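Endonuclease IV (Thermus thermophilus, PDB 3AAM) cleaves DNA backbones at apurinic or apyrimidinic sites during base excision repair, as a metal-dependent endonuclease with a TIM-barrel fold. Local coordinates at residues H204-V209 and L247-G252. Sequence-based numbering, arbitrary orientation.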
# COMPACT_ATOMS: atom_id res chain seq x y z
N HIS A 204 -3.33 -2.87 3.30
CA HIS A 204 -2.23 -3.82 3.17
C HIS A 204 -2.56 -4.81 4.28
O HIS A 204 -2.27 -4.58 5.45
CB HIS A 204 -0.87 -3.15 3.43
CG HIS A 204 -0.36 -2.35 2.27
ND1 HIS A 204 -0.72 -2.60 0.96
CD2 HIS A 204 0.53 -1.33 2.22
CE1 HIS A 204 -0.08 -1.76 0.16
NE2 HIS A 204 0.69 -0.98 0.90
N LEU A 205 -3.21 -5.91 3.89
CA LEU A 205 -3.67 -6.94 4.81
C LEU A 205 -2.58 -7.93 5.19
O LEU A 205 -2.69 -9.13 4.94
CB LEU A 205 -4.86 -7.67 4.18
CG LEU A 205 -5.79 -8.44 5.13
CD1 LEU A 205 -6.59 -7.46 5.99
CD2 LEU A 205 -6.73 -9.31 4.31
N ASN A 206 -1.53 -7.40 5.79
CA ASN A 206 -0.39 -8.21 6.23
C ASN A 206 -0.60 -8.80 7.62
O ASN A 206 -1.10 -8.12 8.51
CB ASN A 206 0.87 -7.34 6.26
CG ASN A 206 1.26 -6.83 4.90
OD1 ASN A 206 1.54 -5.64 4.72
ND2 ASN A 206 1.29 -7.72 3.93
N ASP A 207 -0.22 -10.06 7.80
CA ASP A 207 -0.31 -10.62 9.14
C ASP A 207 1.01 -10.18 9.76
O ASP A 207 1.86 -9.62 9.07
CB ASP A 207 -0.43 -12.14 9.14
CG ASP A 207 -0.99 -12.68 10.45
OD1 ASP A 207 -0.74 -12.05 11.51
OD2 ASP A 207 -1.66 -13.73 10.44
N SER A 208 1.19 -10.43 11.05
CA SER A 208 2.39 -9.97 11.74
C SER A 208 3.17 -11.04 12.50
O SER A 208 2.59 -11.88 13.18
CB SER A 208 1.97 -8.86 12.72
OG SER A 208 3.02 -8.47 13.59
N VAL A 209 4.50 -10.99 12.37
CA VAL A 209 5.37 -11.91 13.08
C VAL A 209 5.50 -11.35 14.50
O VAL A 209 5.54 -12.10 15.47
CB VAL A 209 6.77 -12.00 12.42
CG1 VAL A 209 7.72 -12.79 13.32
CG2 VAL A 209 6.66 -12.67 11.07
N LEU A 247 -1.73 -8.05 -0.16
CA LEU A 247 -0.87 -8.76 0.78
C LEU A 247 0.56 -8.52 0.29
O LEU A 247 0.81 -8.56 -0.92
CB LEU A 247 -1.18 -10.26 0.76
CG LEU A 247 -0.33 -11.13 1.69
CD1 LEU A 247 -0.54 -10.73 3.15
CD2 LEU A 247 -0.70 -12.59 1.48
N GLU A 248 1.47 -8.25 1.22
CA GLU A 248 2.87 -7.98 0.88
C GLU A 248 3.78 -8.97 1.59
O GLU A 248 4.36 -8.66 2.63
CB GLU A 248 3.24 -6.56 1.29
CG GLU A 248 2.31 -5.47 0.77
CD GLU A 248 2.70 -4.10 1.27
OE1 GLU A 248 2.90 -3.95 2.49
OE2 GLU A 248 2.79 -3.17 0.44
N THR A 249 3.90 -10.18 1.04
CA THR A 249 4.72 -11.21 1.64
C THR A 249 5.50 -11.95 0.56
O THR A 249 5.27 -11.73 -0.63
CB THR A 249 3.85 -12.21 2.42
OG1 THR A 249 2.88 -12.77 1.53
CG2 THR A 249 3.14 -11.50 3.57
N PRO A 250 6.43 -12.83 0.94
CA PRO A 250 7.22 -13.58 -0.04
C PRO A 250 6.37 -14.24 -1.13
O PRO A 250 5.32 -14.82 -0.84
CB PRO A 250 7.98 -14.58 0.82
CG PRO A 250 8.24 -13.77 2.07
CD PRO A 250 6.88 -13.14 2.31
N ARG A 251 6.86 -14.17 -2.36
CA ARG A 251 6.15 -14.72 -3.51
C ARG A 251 6.70 -16.05 -4.00
O ARG A 251 7.88 -16.35 -3.84
CB ARG A 251 6.21 -13.71 -4.66
CG ARG A 251 5.60 -12.34 -4.33
CD ARG A 251 4.09 -12.45 -4.25
NE ARG A 251 3.59 -13.28 -5.34
CZ ARG A 251 3.75 -13.00 -6.63
NH1 ARG A 251 4.39 -11.90 -7.01
NH2 ARG A 251 3.34 -13.86 -7.55
N GLY A 252 5.83 -16.84 -4.62
CA GLY A 252 6.24 -18.13 -5.14
C GLY A 252 5.03 -19.02 -5.35
O GLY A 252 3.97 -18.75 -4.80
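The carboxylate oxygen OE2 of Glu248 lies 3.1 Å above one face of the His204 ring, offset toward its rim, and also accepts a hydrogen bond from Gln32 NE2. The contact joins the C-terminal end of strand 202-208 of the TIM barrel to the loop after the neighbouring parallel strand 244-247, on the side where barrel enzymes gather their active sites; here manganese is held by His172, Asp217 and His219. The Glu248 carboxylate spreads across the imidazole, the two planes 28° apart, with OE1 3.6 Å from His204 CG. A chi1 of -53° sets Glu248 CG beside the backbone N, and the extended chain beyond reaches over the ring. The Glu248 side chain lies about 3 Å from a bound phosphate, probably from the crystallisation liquor, and about 5 Å from manganese (nearest atoms). An alanine at His204 would take away the flat surface beneath Glu248 and is likely to leave the carboxylate freer to turn, with the nearly parallel His69 ring losing its partner.

Two residues on, Asn206 flanks the same side chain: its amide plane lies 20° from that of the carboxylate, and its CG is 4.0 Å from Glu248 N. The carbonyl O of Glu248 is hydrogen-bonded to ND1 of the manganese ligand His219, a second-shell link to the metal site. Between His204 and Asn206 the chain makes an inverse gamma turn centred on Leu205, closed by a weak bond from Asn206 N to His204 O at 2.9 Å. The buried carbonyl O of Leu205, which has no polar partner in the model, meets methyl CD1 of Leu247 at 3.2 Å.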